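Local coordinates for protein putative beta-glucosidase (Bifidobacterium adolescentis, PDB 5WAB) that hydrolyses beta-glucosidic linkages as a family 3 glycoside hydrolase and may also remove terminal arabinopyranosyl units from ginsenosides, at residues L14-A18 with I260-R265; P73-S78 with C121-W125; G90-E95 with G142-V148; C97-A103 with T288-M292; F407-P411 with D425-Q430. All coordinates share one frame; numbering follows the deposited sequence.

Contact 1 (L14-A18 with I260-R265); sequences LEEKA and IVYAAR
Glu15 meets the guanidinium of Arg265 at its edge, with OE2 lying near the guanidinium plane and 3.2 Å from NH2 in a salt bridge. The carboxylate is turned 73° against the guanidinium, so one oxygen makes the contact and the two flat groups do not pair side by side. One face of the guanidinium rests on Val261 CG1 of its own helix, 3.5 Å above the plane and over its centre. Leu14 CD2 approaches obliquely, 3.7 Å from Arg265 NE, so apolar carbon lies close beside the charged group. Leu14 sends its CG anti to the backbone N (chi1 177°), which carries both methyls across to the other helix. There the branches divide: CD2 also packs on Val261 CG1 at 3.7 Å, while CD1 touches Ala264 CB at 3.8 Å. One turn later Ala18 CB fits between two branched residues, 3.6 Å from Val261 CG2 and 3.7 Å from Ile260 CG2. Val261 thus serves both turns, giving CG1 to Leu14 and CG2 to Ala18. The apolar seam is buried at the Ala18 end, and the ion pair lies at its solvent-exposed border. Leu274 of helix 271-292 touches Leu14, Ile260 and Ala264, so a third helix joins the cluster, and Lys17 adds a salt bridge to Asp275 of that helix. The arrangement is a helix-helix packing, axes 9.6 Å apart at 121°, that joins the N-terminal helix 14-19 to helix 257-265 of the barrel-type N-terminal domain of family 3.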
# COMPACT_ATOMS: atom_id res chain seq x y z
N LEU A 14 7.48 -33.46 -22.49
CA LEU A 14 7.49 -33.39 -21.03
C LEU A 14 8.62 -32.49 -20.53
O LEU A 14 8.41 -31.68 -19.63
CB LEU A 14 7.63 -34.79 -20.44
CG LEU A 14 7.72 -34.88 -18.92
CD1 LEU A 14 6.46 -34.36 -18.27
CD2 LEU A 14 7.97 -36.32 -18.51
N GLU A 15 9.81 -32.63 -21.11
CA GLU A 15 10.94 -31.82 -20.66
C GLU A 15 10.68 -30.34 -20.90
O GLU A 15 11.09 -29.49 -20.10
CB GLU A 15 12.23 -32.26 -21.35
CG GLU A 15 12.76 -33.62 -20.91
CD GLU A 15 12.12 -34.76 -21.68
OE1 GLU A 15 11.19 -34.52 -22.48
OE2 GLU A 15 12.56 -35.92 -21.48
N GLU A 16 10.02 -30.01 -22.02
CA GLU A 16 9.69 -28.62 -22.30
C GLU A 16 8.61 -28.11 -21.34
O GLU A 16 8.66 -26.95 -20.92
CB GLU A 16 9.26 -28.46 -23.75
CG GLU A 16 10.43 -28.65 -24.71
CD GLU A 16 10.00 -28.78 -26.15
OE1 GLU A 16 8.82 -29.11 -26.40
OE2 GLU A 16 10.84 -28.54 -27.05
N LYS A 17 7.64 -28.95 -21.01
CA LYS A 17 6.63 -28.54 -20.04
C LYS A 17 7.26 -28.23 -18.69
O LYS A 17 6.98 -27.18 -18.09
CB LYS A 17 5.58 -29.64 -19.87
CG LYS A 17 4.69 -29.88 -21.07
CD LYS A 17 3.69 -30.97 -20.72
CE LYS A 17 2.88 -31.38 -21.92
NZ LYS A 17 1.94 -32.49 -21.58
N ALA A 18 8.12 -29.12 -18.20
CA ALA A 18 8.74 -28.93 -16.90
C ALA A 18 9.67 -27.72 -16.88
O ALA A 18 9.78 -27.05 -15.85
CB ALA A 18 9.49 -30.18 -16.47
N ILE A 260 10.77 -32.15 -11.67
CA ILE A 260 9.41 -32.14 -12.19
C ILE A 260 9.21 -33.28 -13.17
O ILE A 260 8.17 -33.94 -13.17
CB ILE A 260 9.08 -30.78 -12.83
CG1 ILE A 260 9.36 -29.63 -11.84
CG2 ILE A 260 7.64 -30.76 -13.34
CD1 ILE A 260 8.52 -29.70 -10.56
N VAL A 261 10.21 -33.54 -14.02
CA VAL A 261 10.11 -34.60 -15.02
C VAL A 261 10.00 -35.96 -14.35
O VAL A 261 9.14 -36.78 -14.70
CB VAL A 261 11.31 -34.55 -15.98
CG1 VAL A 261 11.26 -35.70 -16.96
CG2 VAL A 261 11.34 -33.23 -16.71
N TYR A 262 10.87 -36.22 -13.37
CA TYR A 262 10.85 -37.49 -12.65
C TYR A 262 9.52 -37.68 -11.93
O TYR A 262 8.91 -38.76 -11.98
CB TYR A 262 12.02 -37.56 -11.67
CG TYR A 262 13.36 -37.62 -12.36
CD1 TYR A 262 13.50 -38.23 -13.60
CD2 TYR A 262 14.48 -37.03 -11.79
CE1 TYR A 262 14.72 -38.28 -14.24
CE2 TYR A 262 15.71 -37.08 -12.42
CZ TYR A 262 15.83 -37.70 -13.64
OH TYR A 262 17.05 -37.74 -14.27
N ALA A 263 9.06 -36.64 -11.22
CA ALA A 263 7.82 -36.73 -10.46
C ALA A 263 6.61 -36.88 -11.38
O ALA A 263 5.63 -37.54 -11.02
CB ALA A 263 7.66 -35.49 -9.57
N ALA A 264 6.66 -36.27 -12.57
CA ALA A 264 5.58 -36.44 -13.53
C ALA A 264 5.53 -37.85 -14.10
O ALA A 264 4.48 -38.25 -14.63
CB ALA A 264 5.72 -35.43 -14.67
N ARG A 265 6.63 -38.60 -14.01
CA ARG A 265 6.68 -39.95 -14.55
C ARG A 265 6.33 -41.02 -13.53
O ARG A 265 5.89 -42.10 -13.92
CB ARG A 265 8.08 -40.25 -15.09
CG ARG A 265 8.39 -39.61 -16.42
CD ARG A 265 9.85 -39.85 -16.76
NE ARG A 265 10.26 -39.16 -17.97
CZ ARG A 265 11.52 -38.90 -18.29
NH1 ARG A 265 12.50 -39.28 -17.48
NH2 ARG A 265 11.80 -38.25 -19.42

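Contact 2 (P73-S78 with C121-W125); sequences PAAGLS and CFEYW
Cys121 puts its carbonyl O 3.7 Å from Ala75 CB, the first touch of the 121-125 segment on the short helix 74-77. Phe122 follows with the one hydrogen bond between the segments: its O accepts from Ala75 N at 3.0 Å and 161°, the donor standing above the carbonyl plane. Pro73, at the N-cap position, brings CB to the edge of the Phe122 ring, 4.2 Å from CD2, while Glu123 CB covers one face of that ring. Glu123 itself starts away from the helix. Its carboxylate is held by salt bridges to Lys153 and Arg120, and its side chain lies about 5 Å from a bound glycerol, probably from the crystallisation liquor, which may mark a pocket of this family 3 N-terminal domain. Tyr124 also leaves the backbone on the far side, its OH bonded to His154 ND1, but its O rests 3.2 Å from Ala74 CB. Trp125 swings back over the helix, CG anti to its own carbonyl carbon (chi1 -68°). Ala74 CB sits over one face of the indole in a CH-pi contact, 3.6 Å from the centroid of the five-membered ring and 11° off its normal. Farther along the indole, Leu77 CD2 comes obliquely to Trp125 CH2 at 4.0 Å, and Ala136 and Ile139 of helix 129-144 also pack on Trp125. Ser78 CB lies near Trp125 CE3, with Ser78 OG turned back to bond Ala74 O at 2.9 Å.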
# COMPACT_ATOMS: atom_id res chain seq x y z
N PRO A 73 7.26 5.98 -3.91
CA PRO A 73 6.90 4.70 -3.29
C PRO A 73 5.51 4.74 -2.69
O PRO A 73 4.97 5.80 -2.35
CB PRO A 73 7.97 4.53 -2.21
CG PRO A 73 9.15 5.27 -2.75
CD PRO A 73 8.59 6.46 -3.48
N ALA A 74 4.93 3.55 -2.54
CA ALA A 74 3.53 3.44 -2.16
C ALA A 74 3.23 4.09 -0.81
O ALA A 74 2.13 4.59 -0.60
CB ALA A 74 3.11 1.97 -2.16
N ALA A 75 4.20 4.09 0.12
CA ALA A 75 3.98 4.73 1.41
C ALA A 75 3.63 6.20 1.25
O ALA A 75 2.97 6.79 2.11
CB ALA A 75 5.21 4.59 2.31
N GLY A 76 4.09 6.82 0.16
CA GLY A 76 3.71 8.18 -0.17
C GLY A 76 2.46 8.21 -1.03
O GLY A 76 1.51 8.93 -0.71
N LEU A 77 2.45 7.43 -2.11
CA LEU A 77 1.34 7.49 -3.06
C LEU A 77 0.02 7.06 -2.43
O LEU A 77 -1.04 7.50 -2.88
CB LEU A 77 1.64 6.61 -4.28
CG LEU A 77 0.74 6.84 -5.50
CD1 LEU A 77 0.71 8.32 -5.86
CD2 LEU A 77 1.23 6.04 -6.69
N SER A 78 0.06 6.26 -1.36
CA SER A 78 -1.15 5.89 -0.65
C SER A 78 -1.83 7.07 0.02
O SER A 78 -2.98 6.94 0.44
CB SER A 78 -0.84 4.82 0.38
OG SER A 78 0.13 5.28 1.32
N CYS A 121 7.46 -1.39 4.76
CA CYS A 121 6.29 -0.52 4.76
C CYS A 121 6.36 0.55 3.67
O CYS A 121 5.31 1.00 3.18
CB CYS A 121 6.11 0.14 6.14
SG CYS A 121 5.32 -0.92 7.40
N PHE A 122 7.56 0.97 3.27
CA PHE A 122 7.69 2.02 2.27
C PHE A 122 7.14 1.58 0.92
O PHE A 122 6.73 2.43 0.11
CB PHE A 122 9.15 2.45 2.13
CG PHE A 122 9.98 1.51 1.31
CD1 PHE A 122 10.47 0.35 1.86
CD2 PHE A 122 10.30 1.81 -0.00
CE1 PHE A 122 11.24 -0.52 1.12
CE2 PHE A 122 11.07 0.95 -0.75
CZ PHE A 122 11.54 -0.22 -0.19
N GLU A 123 7.11 0.26 0.67
CA GLU A 123 6.70 -0.34 -0.59
C GLU A 123 5.26 -0.84 -0.57
O GLU A 123 4.76 -1.30 -1.60
CB GLU A 123 7.66 -1.52 -0.88
CG GLU A 123 7.71 -2.08 -2.29
CD GLU A 123 8.85 -3.09 -2.42
OE1 GLU A 123 9.72 -3.10 -1.53
OE2 GLU A 123 8.88 -3.88 -3.39
N TYR A 124 4.57 -0.73 0.58
CA TYR A 124 3.18 -1.13 0.73
C TYR A 124 2.28 0.09 0.88
O TYR A 124 2.75 1.23 0.94
CB TYR A 124 3.02 -2.09 1.91
CG TYR A 124 3.90 -3.32 1.84
CD1 TYR A 124 4.30 -3.84 0.62
CD2 TYR A 124 4.34 -3.95 3.00
CE1 TYR A 124 5.11 -4.94 0.55
CE2 TYR A 124 5.15 -5.07 2.94
CZ TYR A 124 5.53 -5.55 1.71
OH TYR A 124 6.33 -6.66 1.64
N TRP A 125 0.97 -0.15 0.97
CA TRP A 125 -0.01 0.92 0.81
C TRP A 125 -0.67 1.37 2.12
O TRP A 125 -0.70 2.57 2.40
CB TRP A 125 -1.07 0.49 -0.21
CG TRP A 125 -0.49 0.39 -1.60
CD1 TRP A 125 0.22 -0.66 -2.11
CD2 TRP A 125 -0.57 1.37 -2.64
NE1 TRP A 125 0.60 -0.39 -3.40
CE2 TRP A 125 0.12 0.84 -3.76
CE3 TRP A 125 -1.15 2.63 -2.75
CZ2 TRP A 125 0.24 1.54 -4.96
CZ3 TRP A 125 -1.03 3.32 -3.94
CH2 TRP A 125 -0.34 2.78 -5.03

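Contact 3 (G90-E95 with G142-V148); sequences GEAMAE and GVQSKGV
Lys146 gives its ammonium to Glu95: NZ lies 3.1 Å from OE2 in a hydrogen-bonded salt bridge, meeting that oxygen on its anti side and 34° out of the carboxylate plane. The other oxygen, OE1, bonds His304 NE2, so both oxygens of Glu95 have partners and the carboxylate is held from two directions. A bend at chi2 (-69°) folds the lysine chain along helix 83-99, with CB on Ala94 CB at 3.5 Å and CE beside Glu91 CB. Glu91 OE1 stays too far from NZ for a bond but probably adds favourable charge. An alanine in place of Lys146 is likely to leave Glu95 OE2 without its charged mate and to uncover Glu91 CB. Backbone acceptors are shared between helices. Gly90 O takes Ala94 N within its helix and also a CA-H...O contact from Val143 CA at 3.4 Å. Gly142 O accepts Ser145 OG at 2.6 Å, with a weak bond from Ser145 N, and meets Glu91 CA at 3.6 Å in a second CA-H...O contact. These reciprocal approaches are possible because Gly90 and Gly142 face each other, CA atoms 4.3 Å apart, where a CB on either would be tight. Val143 O bonds Lys146 N and lies 3.2 Å from Ala94 CB. Gly147, at positive phi, forms a Schellman motif after helix 129-144. Such a close glycine-to-glycine approach lets neighbouring helices 83-99 and 129-144 pack closely beside the parallel strands 102-106 and 149-155 that follow them in this barrel-type domain.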
# COMPACT_ATOMS: atom_id res chain seq x y z
N GLY A 90 0.46 3.58 -13.39
CA GLY A 90 0.66 2.25 -13.95
C GLY A 90 0.84 2.26 -15.46
O GLY A 90 1.68 1.55 -16.01
N GLU A 91 0.03 3.07 -16.15
CA GLU A 91 0.16 3.17 -17.61
C GLU A 91 1.55 3.63 -18.00
O GLU A 91 2.13 3.11 -18.96
CB GLU A 91 -0.89 4.13 -18.16
CG GLU A 91 -2.32 3.75 -17.85
CD GLU A 91 -3.29 4.81 -18.33
OE1 GLU A 91 -4.15 4.50 -19.17
OE2 GLU A 91 -3.19 5.97 -17.86
N ALA A 92 2.11 4.61 -17.28
CA ALA A 92 3.45 5.08 -17.60
C ALA A 92 4.49 3.99 -17.34
O ALA A 92 5.41 3.80 -18.14
CB ALA A 92 3.78 6.33 -16.78
N MET A 93 4.34 3.25 -16.23
CA MET A 93 5.24 2.14 -15.93
C MET A 93 5.23 1.09 -17.03
O MET A 93 6.27 0.54 -17.39
CB MET A 93 4.85 1.52 -14.58
CG MET A 93 5.13 2.41 -13.38
SD MET A 93 4.35 1.84 -11.85
CE MET A 93 5.03 0.20 -11.68
N ALA A 94 4.05 0.78 -17.58
CA ALA A 94 3.97 -0.21 -18.64
C ALA A 94 4.66 0.27 -19.91
O ALA A 94 5.35 -0.50 -20.58
CB ALA A 94 2.51 -0.56 -18.93
N GLU A 95 4.48 1.55 -20.25
CA GLU A 95 5.10 2.08 -21.46
C GLU A 95 6.62 2.04 -21.36
O GLU A 95 7.32 1.80 -22.35
CB GLU A 95 4.61 3.50 -21.72
CG GLU A 95 3.14 3.57 -22.08
CD GLU A 95 2.65 4.98 -22.24
OE1 GLU A 95 3.28 5.90 -21.67
OE2 GLU A 95 1.62 5.18 -22.93
N GLY A 142 -3.73 -0.31 -14.58
CA GLY A 142 -3.02 0.64 -15.42
C GLY A 142 -1.94 -0.01 -16.27
O GLY A 142 -1.87 0.22 -17.48
N VAL A 143 -1.08 -0.81 -15.64
CA VAL A 143 0.02 -1.43 -16.38
C VAL A 143 -0.53 -2.38 -17.44
O VAL A 143 -0.14 -2.31 -18.62
CB VAL A 143 0.97 -2.17 -15.42
CG1 VAL A 143 2.00 -2.98 -16.20
CG2 VAL A 143 1.66 -1.20 -14.48
N GLN A 144 -1.45 -3.25 -17.05
CA GLN A 144 -1.95 -4.26 -17.97
C GLN A 144 -2.84 -3.67 -19.06
O GLN A 144 -3.04 -4.32 -20.10
CB GLN A 144 -2.67 -5.36 -17.18
CG GLN A 144 -1.75 -6.07 -16.17
CD GLN A 144 -2.38 -7.31 -15.53
OE1 GLN A 144 -1.71 -8.07 -14.82
NE2 GLN A 144 -3.67 -7.52 -15.79
N SER A 145 -3.34 -2.45 -18.87
CA SER A 145 -4.08 -1.79 -19.94
C SER A 145 -3.19 -1.50 -21.14
O SER A 145 -3.70 -1.23 -22.23
CB SER A 145 -4.72 -0.49 -19.46
OG SER A 145 -3.75 0.52 -19.22
N LYS A 146 -1.87 -1.55 -20.97
CA LYS A 146 -0.92 -1.37 -22.05
C LYS A 146 -0.37 -2.69 -22.57
O LYS A 146 0.49 -2.68 -23.46
CB LYS A 146 0.24 -0.49 -21.59
CG LYS A 146 -0.18 0.88 -21.13
CD LYS A 146 -0.68 1.72 -22.28
CE LYS A 146 -1.00 3.13 -21.82
NZ LYS A 146 -1.26 4.03 -22.98
N GLY A 147 -0.85 -3.82 -22.05
CA GLY A 147 -0.41 -5.12 -22.48
C GLY A 147 0.76 -5.70 -21.72
O GLY A 147 1.32 -6.70 -22.17
N VAL A 148 1.14 -5.11 -20.59
CA VAL A 148 2.29 -5.56 -19.79
C VAL A 148 1.78 -6.16 -18.48
O VAL A 148 0.83 -5.63 -17.89
CB VAL A 148 3.27 -4.41 -19.52
CG1 VAL A 148 4.48 -4.91 -18.75
CG2 VAL A 148 3.69 -3.75 -20.81

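Contact 4 (C97-A103 with T288-M292); sequences CIQEKVA and TRSAM
Met292 reaches the backbone of Val102 through two bends, chi2 at -63° and chi3 at 100°, which curl the thioether back across the 101-103 chain. The sulfur thereby comes 3.6 Å from Ala103 N, and CE ends 3.2 Å from Val102 O. Lys101 bends likewise, at chi2 and chi3, and returns the approach: its NZ donates to Met292 O at 2.9 Å, from 58° above the carbonyl plane. The two side chains thus reach in opposite senses, each ending on backbone of the other segment. The bond also gives an acceptor at the close of helix 271-292 a charged partner from an otherwise exposed lysine. Two smaller pairs flank the methionine. Ile98 touches Ala291 with both branches, CG1 4.1 Å from its CB and CG2 3.7 Å from its O. Ala103 CB lies 3.8 Å from Thr288 CB; the threonine hydroxyl belongs to its own helix, bonded to Leu284 O. Since Met292 fills the middle of this interface, an alanine there would probably open a gap beside Val102 and Ala103, where the sulfur and CE now lie. Tyr40 touches Met292, Thr288 and Ala103, continuing the cluster. Ala103 bonds through its backbone to Met41 and Gly149, so the contact sits where helix 83-99 turns into strand 102-106 of the parallel barrel-type sheet, and the end of helix 271-292 packs on that helix-to-strand turn.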
# COMPACT_ATOMS: atom_id res chain seq x y z
N CYS A 97 8.18 -0.26 -19.65
CA CYS A 97 8.45 -1.68 -19.85
C CYS A 97 8.44 -2.04 -21.32
O CYS A 97 9.25 -2.86 -21.78
CB CYS A 97 7.43 -2.54 -19.11
SG CYS A 97 7.53 -2.51 -17.31
N ILE A 98 7.54 -1.42 -22.09
CA ILE A 98 7.43 -1.73 -23.52
C ILE A 98 8.69 -1.28 -24.26
O ILE A 98 9.16 -1.96 -25.18
CB ILE A 98 6.15 -1.11 -24.11
CG1 ILE A 98 4.92 -1.80 -23.51
CG2 ILE A 98 6.13 -1.24 -25.62
CD1 ILE A 98 3.61 -1.12 -23.86
N GLN A 99 9.26 -0.14 -23.86
CA GLN A 99 10.53 0.29 -24.44
C GLN A 99 11.65 -0.68 -24.10
O GLN A 99 12.49 -1.00 -24.96
CB GLN A 99 10.88 1.70 -23.95
CG GLN A 99 12.32 2.13 -24.25
CD GLN A 99 12.64 3.53 -23.74
OE1 GLN A 99 11.96 4.49 -24.08
NE2 GLN A 99 13.68 3.63 -22.91
N GLU A 100 11.67 -1.19 -22.87
CA GLU A 100 12.80 -1.96 -22.37
C GLU A 100 12.58 -3.47 -22.47
O GLU A 100 13.36 -4.23 -21.90
CB GLU A 100 13.09 -1.57 -20.92
CG GLU A 100 13.55 -0.13 -20.77
CD GLU A 100 14.86 0.13 -21.46
OE1 GLU A 100 15.79 -0.69 -21.29
OE2 GLU A 100 14.97 1.14 -22.18
N LYS A 101 11.56 -3.90 -23.20
CA LYS A 101 11.28 -5.32 -23.45
C LYS A 101 11.13 -6.09 -22.14
O LYS A 101 11.74 -7.14 -21.94
CB LYS A 101 12.38 -5.94 -24.32
CG LYS A 101 12.83 -5.06 -25.50
CD LYS A 101 11.68 -4.60 -26.39
CE LYS A 101 11.09 -5.70 -27.23
NZ LYS A 101 10.10 -5.11 -28.18
N VAL A 102 10.30 -5.55 -21.25
CA VAL A 102 9.99 -6.17 -19.96
C VAL A 102 8.52 -6.57 -19.97
O VAL A 102 7.64 -5.70 -20.04
CB VAL A 102 10.28 -5.21 -18.79
CG1 VAL A 102 9.80 -5.83 -17.48
CG2 VAL A 102 11.76 -4.89 -18.71
N ALA A 103 8.25 -7.87 -19.87
CA ALA A 103 6.88 -8.35 -20.00
C ALA A 103 6.09 -8.28 -18.70
O ALA A 103 4.87 -8.12 -18.73
CB ALA A 103 6.86 -9.79 -20.52
N THR A 288 1.34 -11.28 -22.97
CA THR A 288 2.33 -10.22 -23.06
C THR A 288 3.00 -10.15 -24.43
O THR A 288 3.86 -9.28 -24.63
CB THR A 288 3.40 -10.41 -21.99
OG1 THR A 288 4.08 -11.65 -22.22
CG2 THR A 288 2.75 -10.46 -20.61
N ARG A 289 2.61 -11.02 -25.36
CA ARG A 289 3.33 -11.14 -26.63
C ARG A 289 3.22 -9.86 -27.45
O ARG A 289 4.23 -9.36 -27.99
CB ARG A 289 2.77 -12.32 -27.44
CG ARG A 289 3.49 -12.59 -28.75
CD ARG A 289 2.87 -13.76 -29.51
NE ARG A 289 2.87 -14.98 -28.71
CZ ARG A 289 3.87 -15.86 -28.70
NH1 ARG A 289 4.94 -15.67 -29.45
NH2 ARG A 289 3.80 -16.94 -27.93
N SER A 290 2.02 -9.30 -27.56
CA SER A 290 1.81 -8.12 -28.39
C SER A 290 2.69 -6.96 -27.94
O SER A 290 3.36 -6.33 -28.76
CB SER A 290 0.33 -7.73 -28.39
OG SER A 290 0.05 -6.84 -29.46
N ALA A 291 2.68 -6.66 -26.64
CA ALA A 291 3.47 -5.53 -26.15
C ALA A 291 4.96 -5.75 -26.36
O ALA A 291 5.70 -4.79 -26.60
CB ALA A 291 3.17 -5.27 -24.68
N MET A 292 5.42 -7.00 -26.31
CA MET A 292 6.84 -7.28 -26.52
C MET A 292 7.21 -7.38 -27.99
O MET A 292 8.40 -7.48 -28.31
CB MET A 292 7.25 -8.57 -25.81
CG MET A 292 7.07 -8.57 -24.29
SD MET A 292 8.07 -7.36 -23.40
CE MET A 292 6.89 -6.05 -23.11

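Contact 5 (F407-P411 with D425-Q430); sequences FLGLP and DIPAKQ
Leu408 and Gln430 run alongside each other head to tail, and Leu408 CB lies 3.4 Å from Gln430 OE1. The same CB packs on Ile426 CD1 at 4.3 Å. Next along strand 403-409, Gly409 presents both its peptide groups to the glutamine amide. Its N donates to Gln430 OE1 at 3.0 Å and 164°, in the plane of the amide carbonyl and on a lone pair. Its O receives Gln430 NE2 at 3.1 Å, a weak bond bent to 134°. The extended glutamine chain (chi2 -176°) carries the amide from the first turn of helix 428-438 straight to this glycine. Gly409 O also has Pro427 CD against it at 3.3 Å. Leu410 starts away from the second segment, but its CD2 returns to lie 3.9 Å from Asp425 O and near Ile426 CA. Pro411 closes the row with CD 3.7 Å from Pro427 CG; Pro427 is the N-cap residue of the helix. Leu408 and Leu410 are bonded through their backbones to Ser449 of strand 444-449, so the contact joins strand and helix at the start of a beta-alpha-beta crossover in the family 3 C-terminal domain. The chemistry favours one orientation of the Gln430 amide, chiefly through the straight bond from Gly409 N to OE1: flipped, its NE2 would face a donor and its OE1 an acceptor.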
# COMPACT_ATOMS: atom_id res chain seq x y z
N PHE A 407 14.10 20.46 6.88
CA PHE A 407 13.84 19.15 6.29
C PHE A 407 14.47 18.08 7.17
O PHE A 407 15.70 17.97 7.26
CB PHE A 407 14.38 19.10 4.86
CG PHE A 407 13.58 19.92 3.89
CD1 PHE A 407 13.65 21.30 3.90
CD2 PHE A 407 12.76 19.31 2.96
CE1 PHE A 407 12.91 22.06 3.02
CE2 PHE A 407 12.02 20.06 2.07
CZ PHE A 407 12.10 21.44 2.10
N LEU A 408 13.62 17.29 7.82
CA LEU A 408 14.04 16.25 8.74
C LEU A 408 13.54 14.89 8.26
O LEU A 408 12.79 14.79 7.29
CB LEU A 408 13.52 16.55 10.15
CG LEU A 408 13.78 17.99 10.60
CD1 LEU A 408 13.09 18.29 11.93
CD2 LEU A 408 15.28 18.25 10.68
N GLY A 409 13.95 13.84 8.96
CA GLY A 409 13.47 12.53 8.62
C GLY A 409 14.54 11.47 8.81
O GLY A 409 15.53 11.68 9.51
N LEU A 410 14.31 10.33 8.16
CA LEU A 410 15.14 9.15 8.34
C LEU A 410 16.18 9.07 7.24
O LEU A 410 15.81 9.11 6.06
CB LEU A 410 14.27 7.90 8.32
CG LEU A 410 13.12 7.84 9.32
CD1 LEU A 410 12.32 6.56 9.10
CD2 LEU A 410 13.64 7.92 10.73
N PRO A 411 17.47 9.00 7.56
CA PRO A 411 18.46 8.67 6.54
C PRO A 411 18.31 7.21 6.13
O PRO A 411 17.59 6.43 6.76
CB PRO A 411 19.80 8.92 7.23
CG PRO A 411 19.47 9.68 8.46
CD PRO A 411 18.10 9.26 8.86
N ASP A 425 11.27 6.97 16.22
CA ASP A 425 11.80 8.33 16.32
C ASP A 425 12.73 8.65 15.14
O ASP A 425 13.38 7.77 14.57
CB ASP A 425 12.56 8.50 17.64
CG ASP A 425 11.70 8.19 18.86
OD1 ASP A 425 10.47 8.38 18.79
OD2 ASP A 425 12.26 7.74 19.89
N ILE A 426 12.76 9.93 14.78
CA ILE A 426 13.75 10.47 13.85
C ILE A 426 15.06 10.63 14.62
O ILE A 426 15.05 10.57 15.85
CB ILE A 426 13.28 11.80 13.24
CG1 ILE A 426 13.27 12.90 14.30
CG2 ILE A 426 11.91 11.61 12.59
CD1 ILE A 426 12.94 14.27 13.76
N PRO A 427 16.21 10.81 13.95
CA PRO A 427 17.47 10.93 14.69
C PRO A 427 17.45 12.04 15.73
O PRO A 427 16.91 13.13 15.50
CB PRO A 427 18.50 11.21 13.59
CG PRO A 427 17.93 10.54 12.38
CD PRO A 427 16.43 10.73 12.49
N ALA A 428 18.05 11.76 16.89
CA ALA A 428 18.00 12.67 18.03
C ALA A 428 18.73 13.98 17.77
O ALA A 428 18.31 15.03 18.27
CB ALA A 428 18.59 11.99 19.27
N LYS A 429 19.83 13.94 17.01
CA LYS A 429 20.54 15.18 16.71
C LYS A 429 19.72 16.11 15.82
O LYS A 429 19.91 17.33 15.87
CB LYS A 429 21.90 14.86 16.09
CG LYS A 429 21.85 14.11 14.78
CD LYS A 429 23.26 13.81 14.28
CE LYS A 429 23.24 13.10 12.94
NZ LYS A 429 24.61 12.84 12.42
N GLN A 430 18.81 15.55 15.01
CA GLN A 430 17.88 16.38 14.25
C GLN A 430 16.85 17.04 15.15
O GLN A 430 16.41 18.16 14.88
CB GLN A 430 17.18 15.55 13.18
CG GLN A 430 18.11 14.93 12.16
CD GLN A 430 17.35 14.22 11.08
OE1 GLN A 430 16.17 14.49 10.85
NE2 GLN A 430 18.01 13.29 10.40

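How the contacts relate
Contacts 3 and 4 are neighbours, centres 10 Å apart, and share helix 83-99: Val148 CG1 of contact 3 lies 3.2 Å from Ala103 O of contact 4, and Lys146 O lies 3.5 Å from Ile98 CD1. Contact 2 is 19 Å from contact 3 between centres, and its Glu123 side chain lies about 5 Å from a bound glycerol. Its segments alternate along the chain with those of contacts 3 and 4. Contact 1 lies outermost, its centre 29 Å from that of contact 4; helix 257-265 of contact 1 is followed in the chain by helix 271-292 of contact 4. Contact 5 belongs to the C-terminal domain, yet its nearest atoms are about 9 Å from those of contact 2.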